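Local structure of flagellar hook associated protein type 3 FlgL (5YTI) at residues 92-97 against 326-331. The protein probably serves as a structural component of the bacterial flagellum, as a hook-associated member of the flagellin family. Residues are numbered along the deposited sequence; the frame is centred on the assembly and turned at random.
Sequences EIQIQA and QLLAQI
Q94 points from helix 49-96 toward helix 316-374, and its side chain meets L327 and L328 in different ways. Its CG rests near the main chain of L328, 3.9 Å from L328 N, while the amide carbon CD lies 4.0 Å from L327 CB; the two side chains, Q94 and L327, cross at about a right angle. Q94 heads across the gap because its CG lies opposite the backbone N (chi1 -173°), and a bend at chi2 (40°) then lays the amide across L327 CB. The contact is van der Waals packing, with no hydrogen bond between the two segments. The polar end is nevertheless held: Q94 NE2 bonds to N324 OD1, one turn before L328 on helix 316-374. Beside this, L328 leaves its helix to one side of the contact, but its CD1 reaches I95 CG1 at 4.4 Å, a loose apolar contact nearer the solvent. The modest overlap, 191 Å² in all, fits helix axes 9.7 Å apart and nearly antiparallel at 169°. A97 O is held by N324 ND2 and by R107 NH1 from helix 104-125. M303 of helix 296-307 packs on Q94, and R302 on L327, covering the buried flank; E216 of the second subunit packs on L328, and Q326 OE1 accepts from I195 N, linking helix 316-374 to strand 193-197 of the five-stranded antiparallel sheet.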
ATOM      1  N   GLU A  92      -2.923  19.155   9.370  1.00 81.10           N
ATOM      2  CA  GLU A  92      -3.560  20.286  10.066  1.00 81.34           C
ATOM      3  C   GLU A  92      -4.586  20.874   9.110  1.00 81.71           C
ATOM      4  O   GLU A  92      -5.781  20.909   9.420  1.00 87.87           O
ATOM      5  CB  GLU A  92      -2.547  21.366  10.483  1.00 83.14           C
ATOM      6  CG  GLU A  92      -1.603  21.011  11.640  1.00 85.13           C
ATOM      7  CD  GLU A  92      -0.639  22.123  12.058  1.00 87.30           C
ATOM      8  OE1 GLU A  92       0.326  22.509  11.338  1.00 91.51           O
ATOM      9  OE2 GLU A  92      -0.825  22.604  13.178  1.00 94.68           O
ATOM     10  N   ILE A  93      -4.128  21.270   7.923  1.00 80.02           N
ATOM     11  CA  ILE A  93      -5.011  21.747   6.843  1.00 79.94           C
ATOM     12  C   ILE A  93      -6.222  20.834   6.584  1.00 79.93           C
ATOM     13  O   ILE A  93      -7.340  21.315   6.603  1.00 78.25           O
ATOM     14  CB  ILE A  93      -4.258  21.963   5.505  1.00 78.87           C
ATOM     15  CG1 ILE A  93      -3.327  23.159   5.608  1.00 79.47           C
ATOM     16  CG2 ILE A  93      -5.241  22.202   4.363  1.00 78.86           C
ATOM     17  CD1 ILE A  93      -2.482  23.432   4.372  1.00 80.40           C
ATOM     18  N   GLN A  94      -6.013  19.536   6.354  1.00 81.74           N
ATOM     19  CA  GLN A  94      -7.154  18.663   6.048  1.00 85.07           C
ATOM     20  C   GLN A  94      -8.180  18.680   7.147  1.00 87.09           C
ATOM     21  O   GLN A  94      -9.363  18.539   6.856  1.00 89.10           O
ATOM     22  CB  GLN A  94      -6.762  17.204   5.755  1.00 84.50           C
ATOM     23  CG  GLN A  94      -7.904  16.290   5.260  1.00 82.48           C
ATOM     24  CD  GLN A  94      -8.859  16.952   4.271  1.00 82.64           C
ATOM     25  OE1 GLN A  94      -8.463  17.700   3.383  1.00 85.44           O
ATOM     26  NE2 GLN A  94     -10.127  16.668   4.426  1.00 84.62           N
ATOM     27  N   ILE A  95      -7.749  18.852   8.393  1.00 88.88           N
ATOM     28  CA  ILE A  95      -8.697  18.802   9.493  1.00 91.55           C
ATOM     29  C   ILE A  95      -9.638  19.996   9.513  1.00 91.98           C
ATOM     30  O   ILE A  95     -10.819  19.816   9.751  1.00 87.52           O
ATOM     31  CB  ILE A  95      -8.009  18.664  10.844  1.00 95.11           C
ATOM     32  CG1 ILE A  95      -8.047  17.199  11.264  1.00 96.59           C
ATOM     33  CG2 ILE A  95      -8.742  19.506  11.887  1.00 95.85           C
ATOM     34  CD1 ILE A  95      -7.106  16.886  12.403  1.00 98.00           C
ATOM     35  N   GLN A  96      -9.113  21.194   9.251  1.00 96.07           N
ATOM     36  CA  GLN A  96      -9.938  22.400   9.120  1.00 99.75           C
ATOM     37  C   GLN A  96     -10.921  22.281   7.948  1.00101.93           C
ATOM     38  O   GLN A  96     -12.080  22.765   8.025  1.00102.48           O
ATOM     39  CB  GLN A  96      -9.108  23.654   8.858  1.00103.04           C
ATOM     40  CG  GLN A  96      -7.665  23.643   9.316  1.00105.80           C
ATOM     41  CD  GLN A  96      -7.503  23.998  10.767  1.00107.27           C
ATOM     42  OE1 GLN A  96      -6.860  23.266  11.525  1.00106.76           O
ATOM     43  NE2 GLN A  96      -8.074  25.131  11.165  1.00108.62           N
ATOM     44  N   ALA A  97     -10.460  21.650   6.862  1.00 99.95           N
ATOM     45  CA  ALA A  97     -11.294  21.465   5.670  1.00 99.64           C
ATOM     46  C   ALA A  97     -12.569  20.711   6.023  1.00 98.27           C
ATOM     47  O   ALA A  97     -13.552  20.742   5.273  1.00102.94           O
ATOM     48  CB  ALA A  97     -10.530  20.729   4.590  1.00100.89           C
ATOM     49  N   GLN A 326     -11.841  10.598   3.971  1.00 76.31           N
ATOM     50  CA  GLN A 326     -10.966   9.734   3.177  1.00 76.81           C
ATOM     51  C   GLN A 326      -9.595  10.358   3.103  1.00 77.42           C
ATOM     52  O   GLN A 326      -8.592   9.699   3.331  1.00 79.81           O
ATOM     53  CB  GLN A 326     -11.531   9.474   1.762  1.00 74.63           C
ATOM     54  CG  GLN A 326     -12.807   8.643   1.771  1.00 74.08           C
ATOM     55  CD  GLN A 326     -12.536   7.171   1.685  1.00 71.95           C
ATOM     56  OE1 GLN A 326     -11.889   6.737   0.740  1.00 70.50           O
ATOM     57  NE2 GLN A 326     -13.046   6.381   2.643  1.00 72.64           N
ATOM     58  N   LEU A 327      -9.562  11.649   2.801  1.00 79.69           N
ATOM     59  CA  LEU A 327      -8.308  12.339   2.591  1.00 80.02           C
ATOM     60  C   LEU A 327      -7.521  12.421   3.889  1.00 80.08           C
ATOM     61  O   LEU A 327      -6.313  12.509   3.869  1.00 81.41           O
ATOM     62  CB  LEU A 327      -8.533  13.719   1.983  1.00 81.36           C
ATOM     63  CG  LEU A 327      -8.962  13.740   0.513  1.00 82.38           C
ATOM     64  CD1 LEU A 327      -9.328  15.157   0.108  1.00 83.74           C
ATOM     65  CD2 LEU A 327      -7.846  13.226  -0.390  1.00 83.89           C
ATOM     66  N   LEU A 328      -8.190  12.362   5.026  1.00 78.48           N
ATOM     67  CA  LEU A 328      -7.458  12.348   6.253  1.00 76.57           C
ATOM     68  C   LEU A 328      -6.771  11.010   6.356  1.00 75.30           C
ATOM     69  O   LEU A 328      -5.622  10.924   6.727  1.00 75.93           O
ATOM     70  CB  LEU A 328      -8.404  12.517   7.402  1.00 77.12           C
ATOM     71  CG  LEU A 328      -7.738  12.569   8.754  1.00 77.13           C
ATOM     72  CD1 LEU A 328      -6.813  13.782   8.827  1.00 78.47           C
ATOM     73  CD2 LEU A 328      -8.845  12.639   9.794  1.00 77.29           C
ATOM     74  N   ALA A 329      -7.465   9.947   6.005  1.00 74.54           N
ATOM     75  CA  ALA A 329      -6.849   8.625   6.127  1.00 75.69           C
ATOM     76  C   ALA A 329      -5.635   8.508   5.230  1.00 75.79           C
ATOM     77  O   ALA A 329      -4.671   7.836   5.569  1.00 74.58           O
ATOM     78  CB  ALA A 329      -7.845   7.521   5.802  1.00 76.40           C
ATOM     79  N   GLN A 330      -5.676   9.174   4.086  1.00 76.63           N
ATOM     80  CA  GLN A 330      -4.599   9.026   3.118  1.00 78.44           C
ATOM     81  C   GLN A 330      -3.344   9.784   3.488  1.00 77.22           C
ATOM     82  O   GLN A 330      -2.234   9.258   3.353  1.00 75.47           O
ATOM     83  CB  GLN A 330      -5.089   9.420   1.732  1.00 79.39           C
ATOM     84  CG  GLN A 330      -6.048   8.371   1.201  1.00 79.57           C
ATOM     85  CD  GLN A 330      -6.491   8.630  -0.215  1.00 78.98           C
ATOM     86  OE1 GLN A 330      -7.514   8.083  -0.628  1.00 77.86           O
ATOM     87  NE2 GLN A 330      -5.723   9.443  -0.982  1.00 76.41           N
ATOM     88  N   ILE A 331      -3.541  11.027   3.915  1.00 77.45           N
ATOM     89  CA  ILE A 331      -2.513  11.781   4.584  1.00 77.78           C
ATOM     90  C   ILE A 331      -1.877  10.969   5.701  1.00 79.10           C
ATOM     91  O   ILE A 331      -0.662  10.985   5.807  1.00 82.28           O
ATOM     92  CB  ILE A 331      -3.058  13.050   5.209  1.00 78.15           C
ATOM     93  CG1 ILE A 331      -3.162  14.143   4.171  1.00 79.58           C
ATOM     94  CG2 ILE A 331      -2.144  13.511   6.310  1.00 79.59           C
ATOM     95  CD1 ILE A 331      -1.931  14.261   3.308  1.00 80.79           C
TER